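Alpha-glucosidase (Pseudoalteromonas sp. K8, PDB 5HQA) hydrolyses alpha-glucosidic bonds as a calcium-binding, chloride-activated glycoside hydrolase of family 97, here caught with acarbose in its pocket. Local coordinates at residues 142-147 with 166-171; 56-61 with 82-87; 551-556 with 575-580; 598-603 with 644-649. All blocks are in the same frame, centred on the assembly; numbering follows the deposited sequence. Where two conformers were deposited one is given.

Interaction 1. Residues 142-147 with 166-171; sequences AWWIPA and ALVHTP
Two backbone hydrogen bonds join I145 and A147 to the chain at 167-169. H169 N donates to I145 O at 3.2 Å, and A147 N donates to L167 O at 2.9 Å; the second donor stands above the carbonyl plane, 39° out of it. Between these bonds P146 bridges V168, and the flanking CA-H...O contacts use V168 CA towards I145 O and P146 CA towards L167 O. Ring contact comes from H169: A147 CB sits 3.5 Å from the imidazole centroid and only 4° off the ring normal, a CH-pi contact over the centre of one face, while I145 CD1 reaches the ring's edge. A glycine in place of H169 has no ring, and A147 CB and the ring of Y153 would probably be left without the flat partner they pack against. This is the point in the N-terminal domain, assigned to the galactose mutarotase-like clan, where the chain leaves strand 141-144 of one antiparallel sheet and bridges to strand 167-168, which pairs with strand 195-199 of another. Among apolar contacts, V168 CG1, anti to its own carbonyl carbon (chi1 -58°), approaches W144 CE3 to 3.5 Å; the indole NE1 is engaged by T160. Where the backbones diverge, water takes over: one molecule accepts from I145 N at 3.0 Å and donates to H169 O, and another donates to both W143 O and P171 O.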
# COMPACT_ATOMS: atom_id res chain seq x y z
N ALA A 142 7.50 7.50 -17.58
CA ALA A 142 7.30 7.28 -16.16
C ALA A 142 5.88 7.66 -15.73
O ALA A 142 5.26 8.56 -16.30
CB ALA A 142 8.32 8.09 -15.33
N TRP A 143 5.39 6.97 -14.69
CA TRP A 143 4.09 7.25 -14.09
C TRP A 143 4.33 7.47 -12.60
O TRP A 143 4.66 6.52 -11.89
CB TRP A 143 3.13 6.09 -14.32
CG TRP A 143 3.00 5.67 -15.76
CD1 TRP A 143 2.16 6.20 -16.69
CD2 TRP A 143 3.73 4.62 -16.42
NE1 TRP A 143 2.32 5.55 -17.89
CE2 TRP A 143 3.27 4.57 -17.75
CE3 TRP A 143 4.71 3.71 -16.01
CZ2 TRP A 143 3.77 3.65 -18.68
CZ3 TRP A 143 5.20 2.80 -16.93
CH2 TRP A 143 4.72 2.78 -18.25
N TRP A 144 4.17 8.70 -12.12
CA TRP A 144 4.76 9.04 -10.82
C TRP A 144 3.95 10.10 -10.08
O TRP A 144 3.17 10.84 -10.68
CB TRP A 144 6.21 9.53 -11.01
CG TRP A 144 6.31 10.69 -11.97
CD1 TRP A 144 6.44 10.63 -13.33
CD2 TRP A 144 6.32 12.09 -11.64
NE1 TRP A 144 6.52 11.89 -13.86
CE2 TRP A 144 6.45 12.81 -12.84
CE3 TRP A 144 6.21 12.80 -10.43
CZ2 TRP A 144 6.49 14.21 -12.88
CZ3 TRP A 144 6.25 14.18 -10.47
CH2 TRP A 144 6.39 14.88 -11.68
N ILE A 145 4.17 10.17 -8.77
CA ILE A 145 3.65 11.27 -7.95
C ILE A 145 4.81 12.05 -7.35
O ILE A 145 5.88 11.47 -7.06
CB ILE A 145 2.69 10.79 -6.85
CG1 ILE A 145 3.35 9.72 -5.95
CG2 ILE A 145 1.36 10.31 -7.45
CD1 ILE A 145 2.77 9.67 -4.53
N PRO A 146 4.66 13.35 -7.15
CA PRO A 146 5.75 14.15 -6.59
C PRO A 146 5.96 13.84 -5.12
O PRO A 146 5.02 13.51 -4.39
CB PRO A 146 5.27 15.59 -6.79
CG PRO A 146 3.75 15.45 -6.66
CD PRO A 146 3.44 14.16 -7.39
N ALA A 147 7.21 13.96 -4.69
CA ALA A 147 7.56 13.80 -3.29
C ALA A 147 7.75 15.17 -2.64
O ALA A 147 8.00 16.17 -3.32
CB ALA A 147 8.83 12.97 -3.13
N ALA A 166 11.17 14.90 -11.47
CA ALA A 166 12.27 15.57 -10.78
C ALA A 166 12.48 15.04 -9.36
O ALA A 166 13.62 14.83 -8.93
CB ALA A 166 12.03 17.08 -10.75
N LEU A 167 11.39 14.81 -8.62
CA LEU A 167 11.50 14.46 -7.21
C LEU A 167 10.25 13.65 -6.88
O LEU A 167 9.15 14.21 -6.87
CB LEU A 167 11.60 15.71 -6.33
CG LEU A 167 11.90 15.49 -4.85
CD1 LEU A 167 13.35 14.98 -4.70
CD2 LEU A 167 11.65 16.79 -4.04
N VAL A 168 10.41 12.35 -6.65
CA VAL A 168 9.28 11.43 -6.72
C VAL A 168 9.28 10.48 -5.52
O VAL A 168 10.32 10.15 -4.95
CB VAL A 168 9.30 10.62 -8.04
CG1 VAL A 168 9.27 11.57 -9.24
CG2 VAL A 168 10.52 9.70 -8.10
N HIS A 169 8.07 10.07 -5.14
CA HIS A 169 7.89 9.01 -4.15
C HIS A 169 8.02 7.64 -4.82
O HIS A 169 7.92 7.50 -6.04
CB HIS A 169 6.52 9.13 -3.48
CG HIS A 169 6.50 10.11 -2.35
ND1 HIS A 169 7.43 10.09 -1.33
CD2 HIS A 169 5.66 11.14 -2.07
CE1 HIS A 169 7.17 11.06 -0.48
NE2 HIS A 169 6.10 11.71 -0.90
N THR A 170 8.25 6.63 -3.99
CA THR A 170 8.27 5.26 -4.48
C THR A 170 7.04 4.52 -3.95
O THR A 170 6.49 4.91 -2.92
CB THR A 170 9.57 4.52 -4.05
OG1 THR A 170 9.49 4.12 -2.68
CG2 THR A 170 10.80 5.41 -4.27
N PRO A 171 6.60 3.44 -4.63
CA PRO A 171 7.14 2.78 -5.82
C PRO A 171 7.14 3.70 -7.03
O PRO A 171 6.13 4.34 -7.35
CB PRO A 171 6.18 1.60 -6.04
CG PRO A 171 5.57 1.37 -4.69
CD PRO A 171 5.42 2.73 -4.11
O HOH W 1 5.45 5.48 -9.65
O HOH W 2 5.86 7.92 -7.86

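Interaction 2. Residues 56-61 with 82-87; sequences KVQQQS and EVTVTF. With FMT (formic acid), chain I.
E82 lies alongside Q60, both side chains pointing the same way. Its CB is 3.5 Å from Q60 O; CG and CD then run beside Q60 CG, CD at 4.0 Å. With CG anti to the backbone N (chi1 -175°) and the rest extended, the carboxylate draws level with the Q60 amide, their planes 37° apart. At the tip, OE2 forms a salt bridge with R100 on the next strand and OE1 takes a hydrogen bond from H80, whereas Q60 NE2 stays 3.6 Å from OE2. An alanine at this position would probably leave R100 and H80 without their carboxylate partner and give the Q60 chain less to lie against. The backbones beneath are antiparallel neighbours, 167° between directions: strands 53-67 and 75-89 form a beta hairpin at one margin of the nine-stranded sheet of the N-terminal domain. Q58 with T84 is a hydrogen-bonded pair, bonded both ways, and V57 with V85 a non-hydrogen-bonded one. V57 CB meets V83 CG2 at 4.0 Å on the face opposite E82. On the E82 face, Q60 NE2 donates to formic acid O2 at 2.9 Å, with R100 also bonded to that molecule, probably a crystallisation additive. Further along, a water accepts from Q58 NE2 at 2.9 Å, donates to T84 O and bonds T86 OG1, itself hydrogen-bonded to S98 OG; a second links K56 NZ to T86 OG1.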
# COMPACT_ATOMS: atom_id res chain seq x y z
N LYS A 56 36.48 -8.54 -0.79
CA LYS A 56 35.91 -9.86 -0.56
C LYS A 56 34.51 -9.91 -1.16
O LYS A 56 33.76 -8.93 -1.10
CB LYS A 56 35.85 -10.17 0.94
CG LYS A 56 35.39 -11.57 1.29
CD LYS A 56 35.66 -11.90 2.75
CE LYS A 56 34.99 -10.91 3.66
NZ LYS A 56 35.37 -11.14 5.08
N VAL A 57 34.15 -11.06 -1.75
CA VAL A 57 32.77 -11.35 -2.13
C VAL A 57 32.40 -12.70 -1.55
O VAL A 57 33.21 -13.63 -1.54
CB VAL A 57 32.56 -11.32 -3.66
CG1 VAL A 57 32.95 -9.96 -4.23
CG2 VAL A 57 33.33 -12.41 -4.35
N GLN A 58 31.17 -12.80 -1.04
CA GLN A 58 30.66 -14.04 -0.47
C GLN A 58 29.35 -14.39 -1.17
O GLN A 58 28.39 -13.63 -1.09
CB GLN A 58 30.45 -13.89 1.04
CG GLN A 58 31.74 -13.56 1.76
CD GLN A 58 31.53 -13.31 3.23
OE1 GLN A 58 31.51 -14.24 4.03
NE2 GLN A 58 31.35 -12.04 3.59
N GLN A 59 29.33 -15.53 -1.84
CA GLN A 59 28.18 -15.96 -2.63
C GLN A 59 27.39 -17.03 -1.88
O GLN A 59 27.97 -17.95 -1.31
CB GLN A 59 28.63 -16.53 -3.98
CG GLN A 59 29.49 -15.59 -4.79
CD GLN A 59 30.16 -16.30 -5.95
OE1 GLN A 59 29.99 -17.51 -6.13
NE2 GLN A 59 30.92 -15.55 -6.74
N GLN A 60 26.07 -16.90 -1.92
CA GLN A 60 25.18 -17.92 -1.40
C GLN A 60 23.86 -17.81 -2.15
O GLN A 60 23.69 -16.96 -3.02
CB GLN A 60 25.01 -17.81 0.12
CG GLN A 60 24.48 -16.51 0.63
CD GLN A 60 24.85 -16.28 2.09
OE1 GLN A 60 24.78 -17.19 2.91
NE2 GLN A 60 25.27 -15.06 2.41
N SER A 61 22.93 -18.70 -1.82
CA SER A 61 21.70 -18.73 -2.60
C SER A 61 20.59 -19.34 -1.74
O SER A 61 20.85 -20.00 -0.73
CB SER A 61 21.87 -19.53 -3.89
OG SER A 61 22.23 -20.88 -3.59
N GLU A 82 22.60 -14.59 -4.05
CA GLU A 82 22.98 -13.55 -3.11
C GLU A 82 24.49 -13.36 -3.17
O GLU A 82 25.24 -14.33 -3.31
CB GLU A 82 22.55 -13.96 -1.70
CG GLU A 82 22.76 -12.94 -0.60
CD GLU A 82 22.07 -13.38 0.69
OE1 GLU A 82 21.15 -14.23 0.61
OE2 GLU A 82 22.45 -12.92 1.78
N VAL A 83 24.94 -12.11 -3.09
CA VAL A 83 26.36 -11.84 -2.93
C VAL A 83 26.52 -10.70 -1.93
O VAL A 83 25.79 -9.71 -1.98
CB VAL A 83 27.07 -11.51 -4.26
CG1 VAL A 83 26.58 -10.18 -4.84
CG2 VAL A 83 28.61 -11.51 -4.07
N THR A 84 27.46 -10.87 -1.01
CA THR A 84 27.85 -9.80 -0.10
C THR A 84 29.22 -9.30 -0.56
O THR A 84 30.18 -10.08 -0.62
CB THR A 84 27.89 -10.29 1.34
OG1 THR A 84 26.61 -10.82 1.69
CG2 THR A 84 28.22 -9.13 2.28
N VAL A 85 29.29 -8.02 -0.90
CA VAL A 85 30.50 -7.39 -1.41
C VAL A 85 31.05 -6.50 -0.31
O VAL A 85 30.35 -5.61 0.17
CB VAL A 85 30.22 -6.58 -2.68
CG1 VAL A 85 31.51 -6.02 -3.24
CG2 VAL A 85 29.50 -7.44 -3.71
N THR A 86 32.30 -6.74 0.09
CA THR A 86 32.92 -5.96 1.15
C THR A 86 33.86 -4.94 0.53
O THR A 86 34.69 -5.29 -0.32
CB THR A 86 33.68 -6.86 2.12
OG1 THR A 86 32.76 -7.73 2.77
CG2 THR A 86 34.38 -6.01 3.18
N PHE A 87 33.71 -3.68 0.94
CA PHE A 87 34.54 -2.57 0.49
C PHE A 87 35.38 -2.08 1.66
O PHE A 87 34.91 -2.03 2.80
CB PHE A 87 33.70 -1.40 -0.02
CG PHE A 87 32.80 -1.75 -1.17
CD1 PHE A 87 33.24 -1.62 -2.48
CD2 PHE A 87 31.50 -2.18 -0.94
CE1 PHE A 87 32.40 -1.93 -3.54
CE2 PHE A 87 30.67 -2.49 -1.99
CZ PHE A 87 31.12 -2.36 -3.30
C FMT I . 27.52 -13.50 4.25
O1 FMT I . 27.84 -12.34 4.52
O2 FMT I . 26.63 -14.12 4.84
O HOH W 3 33.44 -8.93 5.74
O HOH W 4 32.02 -10.11 1.60
O HOH W 5 26.21 -13.36 0.71

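Interaction 3. Residues 551-556 with 575-580; sequences PTDWQQ and RKRDKY
P551 CB presses on the ring of Y580, 3.7 Å from its centroid and 14° off the normal, so the CH-pi contact falls over the face; K579 CG lies across the opposite face, nearer the rim. The backbone join is also tight: R575 N donates almost straight (174°) to D553 O at 2.9 Å. R575 CB packs 3.5 Å from D553 O. The segments flank the first hairpin of the C-terminal domain's six-stranded sheet: residues 551-556 lead into strand 554-563, with a classic beta bulge where Q555 and Q556 both face K573, and 575-580 follow strand 567-574, closing with a type II' turn from R577 to Y580. The carboxylate side is looser and wet. D553 OD1 stops 4.1 Å from R577 NH1, beyond a salt bridge, and a water that meets the R577 guanidinium at its edge, in plane, links the two. That same water lies over a face of the R575 guanidinium, whose NH1 donates to another water, 2.9 Å away, and to Q68 O in the N-terminal domain. The two nearby positive charges would probably favour ionised D553, whose OD2 also accepts from G71 N.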
# COMPACT_ATOMS: atom_id res chain seq x y z
N PRO A 551 -14.48 -12.67 -1.13
CA PRO A 551 -13.56 -12.76 0.01
C PRO A 551 -12.52 -11.65 -0.05
O PRO A 551 -12.47 -10.85 -0.99
CB PRO A 551 -12.93 -14.14 -0.15
CG PRO A 551 -12.99 -14.42 -1.62
CD PRO A 551 -14.22 -13.71 -2.14
N THR A 552 -11.69 -11.58 1.01
CA THR A 552 -10.60 -10.61 1.09
C THR A 552 -9.27 -11.30 1.38
O THR A 552 -8.28 -10.62 1.69
CB THR A 552 -10.87 -9.55 2.17
OG1 THR A 552 -10.76 -10.15 3.47
CG2 THR A 552 -12.27 -8.95 2.02
N ASP A 553 -9.22 -12.62 1.30
CA ASP A 553 -8.04 -13.38 1.66
C ASP A 553 -7.89 -14.48 0.62
O ASP A 553 -8.86 -15.19 0.32
CB ASP A 553 -8.19 -13.95 3.07
CG ASP A 553 -6.89 -14.50 3.62
OD1 ASP A 553 -6.96 -15.43 4.45
OD2 ASP A 553 -5.80 -14.00 3.24
N TRP A 554 -6.70 -14.62 0.05
CA TRP A 554 -6.54 -15.34 -1.19
C TRP A 554 -5.43 -16.36 -1.06
O TRP A 554 -4.36 -16.06 -0.51
CB TRP A 554 -6.23 -14.38 -2.34
CG TRP A 554 -7.18 -13.21 -2.41
CD1 TRP A 554 -6.97 -11.94 -1.94
CD2 TRP A 554 -8.48 -13.22 -3.00
NE1 TRP A 554 -8.07 -11.16 -2.19
CE2 TRP A 554 -9.01 -11.92 -2.84
CE3 TRP A 554 -9.26 -14.20 -3.63
CZ2 TRP A 554 -10.28 -11.57 -3.31
CZ3 TRP A 554 -10.52 -13.85 -4.10
CH2 TRP A 554 -11.02 -12.54 -3.93
N GLN A 555 -5.66 -17.58 -1.57
CA GLN A 555 -4.54 -18.51 -1.60
C GLN A 555 -3.65 -18.30 -2.82
O GLN A 555 -2.47 -18.68 -2.77
CB GLN A 555 -5.01 -19.96 -1.54
CG GLN A 555 -6.09 -20.35 -2.51
CD GLN A 555 -6.34 -21.85 -2.46
OE1 GLN A 555 -5.40 -22.64 -2.54
NE2 GLN A 555 -7.61 -22.25 -2.31
N GLN A 556 -4.16 -17.68 -3.88
CA GLN A 556 -3.33 -17.33 -5.03
C GLN A 556 -3.90 -16.10 -5.71
O GLN A 556 -5.10 -15.84 -5.67
CB GLN A 556 -3.22 -18.50 -6.03
CG GLN A 556 -2.15 -18.31 -7.13
CD GLN A 556 -0.77 -17.91 -6.58
OE1 GLN A 556 -0.49 -16.72 -6.38
NE2 GLN A 556 0.08 -18.90 -6.32
N ARG A 575 -8.82 -18.06 -0.26
CA ARG A 575 -8.21 -18.91 0.75
C ARG A 575 -9.29 -19.62 1.56
O ARG A 575 -10.32 -19.03 1.88
CB ARG A 575 -7.32 -18.08 1.69
CG ARG A 575 -6.69 -18.91 2.80
CD ARG A 575 -5.21 -18.66 2.84
NE ARG A 575 -4.53 -19.31 3.95
CZ ARG A 575 -3.42 -18.83 4.50
NH1 ARG A 575 -2.91 -17.70 4.04
NH2 ARG A 575 -2.84 -19.46 5.51
N LYS A 576 -9.05 -20.89 1.88
CA LYS A 576 -9.97 -21.66 2.72
C LYS A 576 -9.91 -21.13 4.15
O LYS A 576 -8.89 -21.26 4.83
CB LYS A 576 -9.64 -23.14 2.67
CG LYS A 576 -10.50 -23.96 3.62
CD LYS A 576 -10.19 -25.43 3.48
CE LYS A 576 -11.05 -26.25 4.43
NZ LYS A 576 -10.92 -27.71 4.16
N ARG A 577 -11.02 -20.55 4.60
CA ARG A 577 -11.10 -19.85 5.87
C ARG A 577 -12.54 -19.40 6.07
O ARG A 577 -13.18 -18.96 5.11
CB ARG A 577 -10.16 -18.63 5.89
CG ARG A 577 -10.00 -18.00 7.27
CD ARG A 577 -9.50 -16.53 7.25
NE ARG A 577 -9.33 -16.05 8.62
CZ ARG A 577 -8.16 -15.75 9.18
NH1 ARG A 577 -7.04 -15.85 8.48
NH2 ARG A 577 -8.11 -15.34 10.45
N ASP A 578 -13.07 -19.51 7.29
CA ASP A 578 -14.40 -18.98 7.64
C ASP A 578 -15.42 -19.65 6.73
O ASP A 578 -15.42 -20.88 6.62
CB ASP A 578 -14.39 -17.45 7.57
CG ASP A 578 -13.37 -16.81 8.49
OD1 ASP A 578 -13.12 -17.36 9.59
OD2 ASP A 578 -12.83 -15.75 8.11
N LYS A 579 -16.28 -18.88 6.05
CA LYS A 579 -17.31 -19.40 5.16
C LYS A 579 -16.77 -19.85 3.82
O LYS A 579 -17.50 -20.50 3.07
CB LYS A 579 -18.37 -18.32 4.93
CG LYS A 579 -17.79 -16.97 4.58
CD LYS A 579 -18.87 -15.91 4.33
CE LYS A 579 -19.67 -16.18 3.06
NZ LYS A 579 -20.15 -14.90 2.44
N TYR A 580 -15.52 -19.53 3.50
CA TYR A 580 -14.98 -19.77 2.17
C TYR A 580 -14.35 -21.15 2.08
O TYR A 580 -13.47 -21.50 2.88
CB TYR A 580 -13.96 -18.68 1.83
CG TYR A 580 -14.57 -17.30 1.98
CD1 TYR A 580 -15.44 -16.81 1.01
CD2 TYR A 580 -14.31 -16.52 3.09
CE1 TYR A 580 -16.02 -15.57 1.13
CE2 TYR A 580 -14.88 -15.27 3.22
CZ TYR A 580 -15.74 -14.80 2.24
OH TYR A 580 -16.33 -13.56 2.34
O HOH W 6 -3.92 -15.81 2.09
O HOH W 7 -10.93 -16.34 2.12
O HOH W 8 -5.87 -16.75 6.28

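Interaction 4. Residues 598-603 with 644-649; sequences IEISLD and LTLKLA
Strands 596-601 and 643-648 form a two-stranded antiparallel sheet in the C-terminal domain, its apolar face laid against strands 567-574 and 653-660 of the six-stranded sheet, a beta-sandwich arrangement. Four backbone bonds define the register. In the pairs I598 with L646 and I600 with L644, each residue donates its N-H to the other's carbonyl O, and L646 N reaches I598 O at 2.7 Å; these are hydrogen-bonded pairs, and E599 with T645 between them is a non-hydrogen-bonded pair. The strand directions are 148° apart, so the pair is clearly twisted. On the buried face, I600 CG1 touches L646 CD1 at 3.7 Å, the two side chains crossing at a slant. V569 adds to this core from strand 567-574. Beyond the strand, the L602 side chain reaches L644, its CD2 lying 3.9 Å from L644 CG; an ST turn, with S601 OG accepting from D603 N, shapes the chain there. I598 is about 9 Å, side chain to side chain, from the magnesium ligand D566. The exposed face is polar instead. E599 bends at chi2 (-72°), which brings its carboxylate beside T645 with both side chains pointing the same way. T645 OG1 donates to E599 OE1 at 2.6 Å, on the syn side and 17° out of the carboxylate plane; a water donates to this same oxygen and to L644 O, 3.1 Å away.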
# COMPACT_ATOMS: atom_id res chain seq x y z
N ILE A 598 -10.99 -6.87 -23.87
CA ILE A 598 -9.87 -7.67 -23.40
C ILE A 598 -10.23 -9.14 -23.53
O ILE A 598 -11.23 -9.59 -22.97
CB ILE A 598 -9.49 -7.34 -21.95
CG1 ILE A 598 -9.36 -5.84 -21.76
CG2 ILE A 598 -8.20 -8.06 -21.57
CD1 ILE A 598 -9.43 -5.43 -20.31
N GLU A 599 -9.40 -9.90 -24.24
CA GLU A 599 -9.60 -11.34 -24.36
C GLU A 599 -8.84 -12.05 -23.24
O GLU A 599 -7.64 -11.81 -23.05
CB GLU A 599 -9.13 -11.84 -25.72
CG GLU A 599 -9.61 -10.99 -26.87
CD GLU A 599 -11.09 -11.14 -27.13
OE1 GLU A 599 -11.71 -12.09 -26.60
OE2 GLU A 599 -11.64 -10.30 -27.88
N ILE A 600 -9.52 -12.94 -22.53
CA ILE A 600 -8.98 -13.59 -21.35
C ILE A 600 -9.17 -15.10 -21.48
O ILE A 600 -10.28 -15.57 -21.76
CB ILE A 600 -9.67 -13.07 -20.07
CG1 ILE A 600 -9.24 -11.63 -19.79
CG2 ILE A 600 -9.38 -13.96 -18.87
CD1 ILE A 600 -7.75 -11.48 -19.59
N SER A 601 -8.09 -15.85 -21.29
CA SER A 601 -8.21 -17.29 -21.13
C SER A 601 -8.61 -17.62 -19.70
O SER A 601 -8.11 -17.01 -18.74
CB SER A 601 -6.89 -17.99 -21.47
OG SER A 601 -6.95 -19.35 -21.07
N LEU A 602 -9.51 -18.58 -19.54
CA LEU A 602 -9.90 -19.05 -18.22
C LEU A 602 -9.03 -20.20 -17.73
O LEU A 602 -9.44 -20.93 -16.82
CB LEU A 602 -11.38 -19.45 -18.20
CG LEU A 602 -12.37 -18.33 -18.51
CD1 LEU A 602 -13.81 -18.81 -18.35
CD2 LEU A 602 -12.11 -17.10 -17.63
N ASP A 603 -7.84 -20.37 -18.30
CA ASP A 603 -7.06 -21.54 -17.92
C ASP A 603 -6.44 -21.43 -16.53
O ASP A 603 -5.77 -22.37 -16.09
CB ASP A 603 -5.99 -21.86 -18.97
CG ASP A 603 -4.96 -20.75 -19.15
OD1 ASP A 603 -4.85 -19.83 -18.31
OD2 ASP A 603 -4.22 -20.81 -20.16
N LEU A 644 -13.01 -15.77 -22.19
CA LEU A 644 -13.93 -14.66 -21.99
C LEU A 644 -13.47 -13.46 -22.80
O LEU A 644 -12.27 -13.20 -22.89
CB LEU A 644 -14.02 -14.22 -20.54
CG LEU A 644 -14.81 -15.09 -19.58
CD1 LEU A 644 -14.98 -14.30 -18.32
CD2 LEU A 644 -16.13 -15.42 -20.19
N THR A 645 -14.43 -12.73 -23.34
CA THR A 645 -14.17 -11.41 -23.90
C THR A 645 -14.73 -10.39 -22.92
O THR A 645 -15.95 -10.32 -22.73
CB THR A 645 -14.82 -11.26 -25.27
OG1 THR A 645 -14.29 -12.25 -26.16
CG2 THR A 645 -14.54 -9.88 -25.83
N LEU A 646 -13.84 -9.64 -22.28
CA LEU A 646 -14.27 -8.54 -21.42
C LEU A 646 -14.54 -7.31 -22.27
O LEU A 646 -13.70 -6.90 -23.07
CB LEU A 646 -13.20 -8.24 -20.38
CG LEU A 646 -12.82 -9.41 -19.48
CD1 LEU A 646 -11.66 -9.04 -18.57
CD2 LEU A 646 -14.03 -9.86 -18.67
N LYS A 647 -15.72 -6.72 -22.11
CA LYS A 647 -16.08 -5.48 -22.79
C LYS A 647 -16.30 -4.44 -21.71
O LYS A 647 -17.36 -4.39 -21.07
CB LYS A 647 -17.31 -5.66 -23.67
CG LYS A 647 -17.14 -6.76 -24.68
CD LYS A 647 -17.32 -6.25 -26.09
CE LYS A 647 -17.60 -7.43 -27.01
NZ LYS A 647 -18.27 -7.05 -28.29
N LEU A 648 -15.29 -3.60 -21.50
CA LEU A 648 -15.29 -2.61 -20.44
C LEU A 648 -15.77 -1.27 -21.01
O LEU A 648 -15.25 -0.81 -22.03
CB LEU A 648 -13.89 -2.47 -19.84
CG LEU A 648 -13.45 -3.45 -18.73
CD1 LEU A 648 -13.93 -4.87 -18.97
CD2 LEU A 648 -11.94 -3.44 -18.54
N ALA A 649 -16.76 -0.67 -20.36
CA ALA A 649 -17.22 0.65 -20.77
C ALA A 649 -16.15 1.69 -20.43
O ALA A 649 -15.14 1.39 -19.78
CB ALA A 649 -18.54 1.00 -20.10
O HOH W 9 -11.17 -14.34 -25.56

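Overall arrangement
Interactions 1 and 2 both reach the nine-stranded sheet of the N-terminal domain, with centres about 31 Å apart: interaction 2 is its outer hairpin, largely exposed on one strand and rich in amides, charges and water, whereas interaction 1 is partly buried, with no fully exposed residue among those that touch, depends on one bridge and a histidine ring, and lies nearer the calcium site. Interactions 3 and 4 share the C-terminal domain, about 24 Å apart between centres, with strand 567-574 bordering both. Interaction 4 is the more buried and apolar, with regular strand pairing; interaction 3 is a loop contact with a single direct hydrogen bond, completed by water and by residues of the N-terminal domain. None of the four touches another.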